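Local coordinates for cell wall binding protein cwp8 (Peptoclostridium difficile, PDB 5J6Q) that probably anchors itself to the bacterial cell wall through its three CWB2 modules, as a surface protein associated with the S-layer, at residues L195-R200 and I579-I584; A513-V518 and A569-Q574; R565-T570 and K590-T595. One frame throughout, in Å; residues are numbered along the deposited sequence.

Contact 1: residues L195-R200 and I579-I584; sequences LFDGIR and IAKNAI. With SO4 (sulfate ion), chain F.
Arg-200 reaches from a loop of the Cwp8 domain 3 region to the start of helix 581-590, next to the third CWB2 region, its flat guanidinium lying over Lys-581. One face rests against the CA of Lys-581, while the edge is spent on hydrogen bonds. At one end of that edge NH1 donates to the carbonyl O of Ile-579 at 2.8 Å, almost straight at 173° and close to the guanidinium plane; NH1 also bonds to Gln-574. Along the side, NE and NH2 grip OD2 of Asp-197 in plane, NE using the syn lone pair at 3.0 Å, and so hold the group flat. Arginine suits this place because its several in-plane N-H groups serve a carboxylate and a carbonyl at once. Asp-197 also fixes its own loop: chi1 of 65° folds the carboxylate back, and OD1 accepts from the backbone N of Ile-199 and of Arg-200, an Asx turn and Asx motif combined.

Lys-581 runs the opposite way, sliding past Asp-197. Its chain bends at chi3 (60°), carrying NZ to the carbonyl O of Asp-197; the modelled 2.5 Å is suspiciously short and its exact length doubtful. Next to these polar groups, aliphatic carbons pack together: CG2 of Ile-199 touches CG of Lys-581 at 3.5 Å, and CD1 of Ile-199 meets CG2 of Ile-584 at 3.8 Å. A sulfate, probably from the crystallisation liquor, takes the backbone N of Lys-581 at 2.7 Å, with a weaker bond from Arg-200 NH2.

Ala-580 is the N-cap, so the sulfate sits at the positive end of the helix. The two regions are thus joined chiefly by Arg-200 bonding to a backbone carbonyl and by Ile-199 packing on Ile-584, with Lys-581 probably contributing, and the Asp-197 carboxylate probably balances part of the positive charge.

Contact 2: residues A513-V518 and A569-Q574; sequences ATKAYV and ATKLVQ. With SO4 (sulfate ion), chain H.
Lys-515 and Lys-571, two like charges just before two adjacent strands, lie side by side and point the same way, with NZ atoms 4.7 Å apart. A sulfate, probably from the crystallisation liquor, bridges them: its O3 accepts from NZ of Lys-515 at 2.7 Å and from NZ of Lys-571 at 3.0 Å. Acidic partners add to the balance, since Lys-571 also forms salt bridges with Glu-287 and Glu-283, while Lys-515 bonds to Ser-543. The aliphatic stems pack closely, CE of Lys-515 lying 3.5 Å from CD of Lys-571. Lysine suits both places because its long stem can pack alongside its neighbour while the amine reaches polar partners such as Glu-287 and Ser-543.

Tyr-517 and Val-573 continue this face. CG2 of Val-573 lies over one face of the tyrosine ring, toward its rim, and CD2 of Tyr-517 is 3.7 Å from CB of Val-573; the hydroxyl bonds to Ser-543. The other face, next to helix 581-590, is mostly apolar, with Gln-574 as the polar exception, bonded to Arg-200. There CD1 of Leu-572 touches CB of Ala-516 and, at 3.9 Å, CG1 of Val-518. With chi1 at 53°, that methyl also comes against Gln-574.

Between the faces runs the backbone ladder. Ala-516 N donates to Lys-571 O, Val-573 N to Ala-516 O at 2.9 Å, and Val-518 N to Val-573 O. Just before the strands, Thr-570 N donates to Thr-514 O. Strands 516-518 and 572-574, 21° apart in direction, are the central pair of a four-stranded parallel sheet with helices packed on it, consistent with the toprim-like fold described for CWB2 modules.

Contact 3: residues R565-T570 and K590-T595; sequences RLKNAT and KINLFT. With SO4 (sulfate ion), chain G.
Ile-591 fits against Leu-566 and Ala-569 where the ends of helices 556-565 and 581-590 come together, the second closed by a Schellman motif and the first followed by a type I beta turn. In the Schellman motif Asn-592, with positive phi, is the C-prime residue that ends helix 581-590, a position where asparagine is well tolerated. The turn runs from Leu-566 to Ala-569, and Ala-569 N donates to Leu-566 O at 2.9 Å.

The apolar contacts radiate from Ile-591. Its CG1 is placed between the backbone N and carbonyl carbon (chi1 73°), which sends the two branches to different partners: CG2 meets CB of Leu-566 at 3.7 Å, and CD1 meets the CB of Ala-569, where a small residue lets the isoleucine come close to the turn. Leu-593 adds a further contact, CD1 of Leu-593 lying 3.6 Å from C of Thr-570, over the chain leading into strand 572-575.

Lys-567 bends back across Asn-592 in a close carbon-to-oxygen approach, its CE 3.2 Å from OD1 of that residue. The polar contacts run largely through water. One water donates to Asn-592 OD1 and accepts a weak bond from Lys-567 NZ; another touches both the O of Ala-569 and the O of Ile-591. NZ of Lys-567 also lies 3.1 Å from O of Lys-590.

Sulfates, probably from the crystallisation liquor, sit at the flanks. Lys-590 forms a salt bridge with one, and Arg-565 hydrogen-bonds another at the edge of its guanidinium, where NH1 donates to sulfate O3 at 2.8 Å with an angle of 165°.

In the fold
Contact 2 is the buried core of the three, a ladder of backbone bonds between central strands; contacts 1 and 3 are only partly buried. Strand 572-575 and helix 581-590 follow each other in the chain and tie the set together: contact 1 uses the start of that helix, contact 3 the chain just beyond its end, and contact 2 the strand. Contact 1 joins two regions largely by charged side chains, whereas contact 3 relies on apolar side chains and waters. Contacts 2 and 3 lie around the same four-stranded parallel sheet and share Ala-569 and Thr-570. Ile-584 packs on Val-518 between contacts 1 and 2, and Phe-594 on Ile-199 between contacts 3 and 1.

Contact 1: residues L195-R200 and I579-I584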
loop_
_atom_site.group_PDB
_atom_site.type_symbol
_atom_site.label_atom_id
_atom_site.label_comp_id
_atom_site.label_asym_id
_atom_site.label_seq_id
_atom_site.Cartn_x
_atom_site.Cartn_y
_atom_site.Cartn_z
ATOM N N LEU A 195 1.576 3.487 1.173
ATOM C CA LEU A 195 0.652 2.358 0.998
ATOM C C LEU A 195 0.267 1.526 2.318
ATOM O O LEU A 195 -0.752 0.881 2.357
ATOM C CB LEU A 195 1.318 1.335 0.063
ATOM C CG LEU A 195 1.611 1.812 -1.383
ATOM C CD1 LEU A 195 1.880 0.518 -2.262
ATOM C CD2 LEU A 195 0.362 2.571 -2.019
ATOM N N PHE A 196 1.083 1.573 3.353
ATOM C CA PHE A 196 0.922 0.689 4.479
ATOM C C PHE A 196 1.653 1.297 5.619
ATOM O O PHE A 196 2.810 1.675 5.459
ATOM C CB PHE A 196 1.476 -0.682 4.038
ATOM C CG PHE A 196 1.572 -1.772 5.098
ATOM C CD1 PHE A 196 0.435 -2.424 5.551
ATOM C CD2 PHE A 196 2.822 -2.177 5.590
ATOM C CE1 PHE A 196 0.532 -3.472 6.483
ATOM C CE2 PHE A 196 2.928 -3.213 6.508
ATOM C CZ PHE A 196 1.777 -3.861 6.950
ATOM N N ASP A 197 1.004 1.417 6.804
ATOM C CA ASP A 197 1.657 2.110 7.932
ATOM C C ASP A 197 2.456 1.207 8.884
ATOM O O ASP A 197 2.913 1.705 9.886
ATOM C CB ASP A 197 0.586 2.854 8.792
ATOM C CG ASP A 197 -0.458 1.915 9.532
ATOM O OD1 ASP A 197 -0.221 0.652 9.623
ATOM O OD2 ASP A 197 -1.469 2.429 10.023
ATOM N N GLY A 198 2.589 -0.066 8.603
ATOM C CA GLY A 198 3.174 -0.987 9.587
ATOM C C GLY A 198 2.246 -2.199 9.860
ATOM O O GLY A 198 2.683 -3.339 10.009
ATOM N N ILE A 199 0.920 -1.969 9.876
ATOM C CA ILE A 199 -0.013 -3.071 10.140
ATOM C C ILE A 199 -1.328 -2.937 9.291
ATOM O O ILE A 199 -1.939 -3.928 8.962
ATOM C CB ILE A 199 -0.195 -3.136 11.668
ATOM C CG1 ILE A 199 -1.182 -4.257 12.054
ATOM C CG2 ILE A 199 -0.661 -1.710 12.219
ATOM C CD1 ILE A 199 -1.080 -4.648 13.531
ATOM N N ARG A 200 -1.708 -1.737 8.895
ATOM C CA ARG A 200 -2.867 -1.563 8.048
ATOM C C ARG A 200 -2.537 -0.963 6.668
ATOM O O ARG A 200 -1.660 -0.144 6.546
ATOM C CB ARG A 200 -3.824 -0.576 8.723
ATOM C CG ARG A 200 -4.289 -0.981 10.121
ATOM C CD ARG A 200 -4.963 0.260 10.825
ATOM N NE ARG A 200 -4.004 1.343 11.135
ATOM C CZ ARG A 200 -4.246 2.335 12.010
ATOM N NH1 ARG A 200 -5.388 2.388 12.693
ATOM N NH2 ARG A 200 -3.327 3.294 12.199
ATOM N N ILE A 579 -8.246 5.574 14.569
ATOM C CA ILE A 579 -7.956 4.679 15.667
ATOM C C ILE A 579 -6.475 4.600 15.711
ATOM O O ILE A 579 -5.844 4.352 14.693
ATOM C CB ILE A 579 -8.670 3.278 15.480
ATOM C CG1 ILE A 579 -10.261 3.384 15.754
ATOM C CG2 ILE A 579 -8.020 2.339 16.479
ATOM C CD1 ILE A 579 -11.088 2.285 15.061
ATOM N N ALA A 580 -5.876 4.814 16.894
ATOM C CA ALA A 580 -4.396 4.796 17.059
ATOM C C ALA A 580 -3.820 3.422 16.571
ATOM O O ALA A 580 -4.373 2.379 16.966
ATOM C CB ALA A 580 -4.100 4.940 18.543
ATOM N N LYS A 581 -2.726 3.436 15.825
ATOM C CA LYS A 581 -2.050 2.228 15.339
ATOM C C LYS A 581 -1.631 1.374 16.542
ATOM O O LYS A 581 -1.625 0.096 16.522
ATOM C CB LYS A 581 -0.753 2.598 14.511
ATOM C CG LYS A 581 -0.064 1.315 13.937
ATOM C CD LYS A 581 0.940 1.634 12.806
ATOM C CE LYS A 581 2.049 2.547 13.263
ATOM N NZ LYS A 581 3.025 2.754 12.149
ATOM N N ASN A 582 -1.242 2.052 17.583
ATOM C CA ASN A 582 -0.863 1.283 18.797
ATOM C C ASN A 582 -2.017 0.337 19.394
ATOM O O ASN A 582 -1.706 -0.763 19.875
ATOM C CB ASN A 582 -0.425 2.214 19.860
ATOM C CG ASN A 582 1.025 2.662 19.669
ATOM O OD1 ASN A 582 1.472 3.516 20.455
ATOM N ND2 ASN A 582 1.818 2.173 18.664
ATOM N N ALA A 583 -3.294 0.761 19.350
ATOM C CA ALA A 583 -4.384 -0.070 19.873
ATOM C C ALA A 583 -4.547 -1.250 18.973
ATOM O O ALA A 583 -4.802 -2.317 19.483
ATOM C CB ALA A 583 -5.724 0.691 19.916
ATOM N N ILE A 584 -4.441 -1.047 17.650
ATOM C CA ILE A 584 -4.488 -2.163 16.704
ATOM C C ILE A 584 -3.300 -3.084 16.975
ATOM O O ILE A 584 -3.427 -4.344 16.853
ATOM C CB ILE A 584 -4.383 -1.699 15.198
ATOM C CG1 ILE A 584 -5.542 -0.724 14.804
ATOM C CG2 ILE A 584 -4.367 -2.911 14.205
ATOM C CD1 ILE A 584 -6.955 -0.973 15.375
HETATM S S SO4 F . -1.526 6.570 14.640
HETATM O O1 SO4 F . -0.110 6.492 14.206
HETATM O O2 SO4 F . -1.632 6.652 16.092
HETATM O O3 SO4 F . -2.161 7.767 14.084
HETATM O O4 SO4 F . -2.193 5.407 14.122
HETATM O O HOH W 1 -4.135 5.855 12.711
#

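Contact 2: residues A513-V518 and A569-Q574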
loop_
_atom_site.group_PDB
_atom_site.type_symbol
_atom_site.label_atom_id
_atom_site.label_comp_id
_atom_site.label_asym_id
_atom_site.label_seq_id
_atom_site.Cartn_x
_atom_site.Cartn_y
_atom_site.Cartn_z
ATOM N N ALA A 513 -14.408 -16.578 19.819
ATOM C CA ALA A 513 -14.654 -15.865 18.569
ATOM C C ALA A 513 -13.386 -15.997 17.646
ATOM O O ALA A 513 -12.223 -16.047 18.130
ATOM C CB ALA A 513 -14.977 -14.357 18.839
ATOM N N THR A 514 -13.635 -16.078 16.353
ATOM C CA THR A 514 -12.575 -16.259 15.381
ATOM C C THR A 514 -12.267 -14.902 14.664
ATOM O O THR A 514 -11.391 -14.849 13.783
ATOM C CB THR A 514 -12.994 -17.357 14.427
ATOM O OG1 THR A 514 -14.279 -17.033 13.939
ATOM C CG2 THR A 514 -13.076 -18.752 15.157
ATOM N N LYS A 515 -12.907 -13.796 15.117
ATOM C CA LYS A 515 -12.625 -12.480 14.547
ATOM C C LYS A 515 -12.828 -11.417 15.610
ATOM O O LYS A 515 -13.601 -11.627 16.611
ATOM C CB LYS A 515 -13.615 -12.175 13.409
ATOM C CG LYS A 515 -12.979 -12.044 12.060
ATOM C CD LYS A 515 -14.066 -11.602 11.070
ATOM C CE LYS A 515 -13.962 -12.174 9.691
ATOM N NZ LYS A 515 -15.248 -11.918 9.015
ATOM N N ALA A 516 -12.193 -10.267 15.391
ATOM C CA ALA A 516 -12.405 -9.126 16.305
ATOM C C ALA A 516 -12.592 -7.916 15.396
ATOM O O ALA A 516 -11.840 -7.750 14.388
ATOM C CB ALA A 516 -11.172 -8.904 17.252
ATOM N N TYR A 517 -13.586 -7.168 15.663
ATOM C CA TYR A 517 -13.755 -5.914 14.967
ATOM C C TYR A 517 -13.342 -4.744 15.964
ATOM O O TYR A 517 -13.454 -4.926 17.184
ATOM C CB TYR A 517 -15.232 -5.762 14.667
ATOM C CG TYR A 517 -15.671 -6.627 13.493
ATOM C CD1 TYR A 517 -15.903 -7.979 13.648
ATOM C CD2 TYR A 517 -15.843 -6.086 12.227
ATOM C CE1 TYR A 517 -16.302 -8.779 12.590
ATOM C CE2 TYR A 517 -16.229 -6.875 11.143
ATOM C CZ TYR A 517 -16.459 -8.226 11.341
ATOM O OH TYR A 517 -16.779 -9.023 10.295
ATOM N N VAL A 518 -12.930 -3.544 15.481
ATOM C CA VAL A 518 -12.594 -2.445 16.482
ATOM C C VAL A 518 -13.150 -1.118 15.932
ATOM O O VAL A 518 -13.080 -0.911 14.713
ATOM C CB VAL A 518 -11.040 -2.437 16.713
ATOM C CG1 VAL A 518 -10.238 -2.345 15.433
ATOM C CG2 VAL A 518 -10.619 -1.304 17.635
ATOM N N ALA A 569 -8.965 -15.515 17.340
ATOM C CA ALA A 569 -9.251 -14.547 16.279
ATOM C C ALA A 569 -8.196 -14.598 15.174
ATOM O O ALA A 569 -7.066 -14.465 15.486
ATOM C CB ALA A 569 -9.320 -13.131 16.852
ATOM N N THR A 570 -8.567 -14.822 13.900
ATOM C CA THR A 570 -7.561 -14.923 12.840
ATOM C C THR A 570 -7.702 -13.772 11.907
ATOM O O THR A 570 -7.178 -13.822 10.789
ATOM C CB THR A 570 -7.688 -16.280 12.093
ATOM O OG1 THR A 570 -9.023 -16.418 11.578
ATOM C CG2 THR A 570 -7.345 -17.468 13.035
ATOM N N LYS A 571 -8.337 -12.660 12.397
ATOM C CA LYS A 571 -8.581 -11.474 11.582
ATOM C C LYS A 571 -9.002 -10.288 12.478
ATOM O O LYS A 571 -9.881 -10.439 13.381
ATOM C CB LYS A 571 -9.723 -11.777 10.540
ATOM C CG LYS A 571 -9.715 -10.817 9.347
ATOM C CD LYS A 571 -10.956 -10.921 8.491
ATOM C CE LYS A 571 -10.651 -10.247 7.165
ATOM N NZ LYS A 571 -11.835 -10.100 6.267
ATOM N N LEU A 572 -8.413 -9.167 12.283
ATOM C CA LEU A 572 -8.813 -7.925 13.011
ATOM C C LEU A 572 -9.370 -6.975 11.941
ATOM O O LEU A 572 -8.678 -6.671 10.983
ATOM C CB LEU A 572 -7.584 -7.416 13.704
ATOM C CG LEU A 572 -7.709 -6.122 14.484
ATOM C CD1 LEU A 572 -8.971 -6.075 15.412
ATOM C CD2 LEU A 572 -6.422 -6.054 15.255
ATOM N N VAL A 573 -10.652 -6.603 12.014
ATOM C CA VAL A 573 -11.230 -5.693 11.011
ATOM C C VAL A 573 -11.412 -4.316 11.704
ATOM O O VAL A 573 -12.207 -4.248 12.632
ATOM C CB VAL A 573 -12.595 -6.202 10.532
ATOM C CG1 VAL A 573 -13.227 -5.273 9.518
ATOM C CG2 VAL A 573 -12.487 -7.637 9.957
ATOM N N GLN A 574 -10.716 -3.261 11.313
ATOM C CA GLN A 574 -10.982 -1.893 11.879
ATOM C C GLN A 574 -12.145 -1.168 11.133
ATOM O O GLN A 574 -12.069 -1.065 9.927
ATOM C CB GLN A 574 -9.722 -0.971 11.689
ATOM C CG GLN A 574 -10.034 0.518 11.982
ATOM C CD GLN A 574 -8.741 1.274 12.118
ATOM O OE1 GLN A 574 -7.741 0.723 12.568
ATOM N NE2 GLN A 574 -8.690 2.489 11.571
HETATM S S SO4 H . -14.956 -8.349 7.545
HETATM O O1 SO4 H . -15.164 -7.365 8.617
HETATM O O2 SO4 H . -14.086 -7.656 6.408
HETATM O O3 SO4 H . -14.281 -9.636 7.907
HETATM O O4 SO4 H . -16.366 -8.531 7.284
#

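Contact 3: residues R565-T570 and K590-T595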
loop_
_atom_site.group_PDB
_atom_site.type_symbol
_atom_site.label_atom_id
_atom_site.label_comp_id
_atom_site.label_asym_id
_atom_site.label_seq_id
_atom_site.Cartn_x
_atom_site.Cartn_y
_atom_site.Cartn_z
ATOM N N ARG A 565 -10.119 -14.120 25.848
ATOM C CA ARG A 565 -11.197 -14.588 24.993
ATOM C C ARG A 565 -10.928 -14.667 23.549
ATOM O O ARG A 565 -11.706 -15.368 22.882
ATOM C CB ARG A 565 -12.475 -13.645 25.142
ATOM C CG ARG A 565 -12.979 -13.506 26.605
ATOM C CD ARG A 565 -13.786 -14.706 27.071
ATOM N NE ARG A 565 -12.869 -15.639 27.645
ATOM C CZ ARG A 565 -12.900 -16.092 28.892
ATOM N NH1 ARG A 565 -11.995 -16.965 29.298
ATOM N NH2 ARG A 565 -13.845 -15.677 29.737
ATOM N N LEU A 566 -9.894 -14.003 23.018
ATOM C CA LEU A 566 -9.923 -13.948 21.522
ATOM C C LEU A 566 -8.738 -14.504 20.876
ATOM O O LEU A 566 -8.346 -14.139 19.778
ATOM C CB LEU A 566 -10.091 -12.420 21.141
ATOM C CG LEU A 566 -11.328 -11.814 21.760
ATOM C CD1 LEU A 566 -11.438 -10.258 21.337
ATOM C CD2 LEU A 566 -12.631 -12.464 21.326
ATOM N N LYS A 567 -8.178 -15.472 21.550
ATOM C CA LYS A 567 -7.015 -16.209 21.127
ATOM C C LYS A 567 -7.231 -16.926 19.856
ATOM O O LYS A 567 -6.261 -17.237 19.176
ATOM C CB LYS A 567 -6.634 -17.173 22.256
ATOM C CG LYS A 567 -5.270 -17.005 22.712
ATOM C CD LYS A 567 -5.090 -15.652 23.309
ATOM C CE LYS A 567 -3.642 -15.345 23.209
ATOM N NZ LYS A 567 -3.121 -14.919 24.499
ATOM N N ASN A 568 -8.471 -17.199 19.511
ATOM C CA ASN A 568 -8.831 -17.895 18.253
ATOM C C ASN A 568 -9.049 -16.878 17.085
ATOM O O ASN A 568 -9.239 -17.336 15.972
ATOM C CB ASN A 568 -10.128 -18.718 18.464
ATOM C CG ASN A 568 -9.905 -19.787 19.585
ATOM O OD1 ASN A 568 -9.010 -20.634 19.479
ATOM N ND2 ASN A 568 -10.527 -19.716 20.746
ATOM N N ALA A 569 -8.965 -15.515 17.340
ATOM C CA ALA A 569 -9.251 -14.547 16.279
ATOM C C ALA A 569 -8.196 -14.598 15.174
ATOM O O ALA A 569 -7.066 -14.465 15.486
ATOM C CB ALA A 569 -9.320 -13.131 16.852
ATOM N N THR A 570 -8.567 -14.822 13.900
ATOM C CA THR A 570 -7.561 -14.923 12.840
ATOM C C THR A 570 -7.702 -13.772 11.907
ATOM O O THR A 570 -7.178 -13.822 10.789
ATOM C CB THR A 570 -7.688 -16.280 12.093
ATOM O OG1 THR A 570 -9.023 -16.418 11.578
ATOM C CG2 THR A 570 -7.345 -17.468 13.035
ATOM N N LYS A 590 -2.123 -9.340 21.794
ATOM C CA LYS A 590 -2.941 -10.162 22.691
ATOM C C LYS A 590 -3.594 -11.361 22.072
ATOM O O LYS A 590 -3.648 -12.433 22.721
ATOM C CB LYS A 590 -4.008 -9.291 23.316
ATOM C CG LYS A 590 -3.354 -8.155 24.108
ATOM C CD LYS A 590 -2.871 -8.650 25.490
ATOM C CE LYS A 590 -1.376 -8.470 25.586
ATOM N NZ LYS A 590 -0.941 -8.150 26.968
ATOM N N ILE A 591 -4.127 -11.238 20.873
ATOM C CA ILE A 591 -4.759 -12.419 20.241
ATOM C C ILE A 591 -3.786 -13.253 19.441
ATOM O O ILE A 591 -4.240 -14.196 18.765
ATOM C CB ILE A 591 -5.943 -12.005 19.324
ATOM C CG1 ILE A 591 -5.431 -11.332 17.998
ATOM C CG2 ILE A 591 -6.840 -11.033 20.097
ATOM C CD1 ILE A 591 -6.558 -10.681 17.169
ATOM N N ASN A 592 -2.456 -12.931 19.493
ATOM C CA ASN A 592 -1.456 -13.706 18.727
ATOM C C ASN A 592 -1.762 -13.759 17.248
ATOM O O ASN A 592 -1.643 -14.802 16.605
ATOM C CB ASN A 592 -1.403 -15.194 19.227
ATOM C CG ASN A 592 -0.746 -15.393 20.564
ATOM O OD1 ASN A 592 -1.164 -16.278 21.341
ATOM N ND2 ASN A 592 0.325 -14.707 20.898
ATOM N N LEU A 593 -2.146 -12.648 16.686
ATOM C CA LEU A 593 -2.528 -12.644 15.291
ATOM C C LEU A 593 -1.376 -12.906 14.300
ATOM O O LEU A 593 -1.641 -13.504 13.273
ATOM C CB LEU A 593 -3.271 -11.289 14.978
ATOM C CG LEU A 593 -3.768 -11.096 13.587
ATOM C CD1 LEU A 593 -4.927 -12.042 13.302
ATOM C CD2 LEU A 593 -4.136 -9.645 13.401
ATOM N N PHE A 594 -0.155 -12.559 14.578
ATOM C CA PHE A 594 0.822 -12.727 13.507
ATOM C C PHE A 594 1.720 -13.993 13.419
ATOM O O PHE A 594 2.040 -14.644 14.426
ATOM C CB PHE A 594 1.736 -11.514 13.511
ATOM C CG PHE A 594 0.982 -10.355 12.953
ATOM C CD1 PHE A 594 0.758 -9.224 13.717
ATOM C CD2 PHE A 594 0.495 -10.384 11.656
ATOM C CE1 PHE A 594 0.071 -8.147 13.200
ATOM C CE2 PHE A 594 -0.189 -9.305 11.142
ATOM C CZ PHE A 594 -0.400 -8.194 11.911
ATOM N N THR A 595 2.139 -14.270 12.142
ATOM C CA THR A 595 3.014 -15.374 11.716
ATOM C C THR A 595 2.486 -16.775 12.094
ATOM O O THR A 595 2.287 -17.119 13.259
ATOM C CB THR A 595 4.447 -15.152 12.260
ATOM O OG1 THR A 595 4.396 -14.901 13.658
ATOM C CG2 THR A 595 5.132 -13.964 11.598
HETATM S S SO4 G . -11.118 -17.801 32.296
HETATM O O1 SO4 G . -10.923 -18.889 33.385
HETATM O O2 SO4 G . -10.811 -16.522 32.790
HETATM O O3 SO4 G . -12.530 -17.822 31.911
HETATM O O4 SO4 G . -10.262 -18.181 31.163
HETATM O O HOH W 2 -0.666 -17.095 24.272
HETATM O O HOH W 3 -5.012 -16.032 16.255
#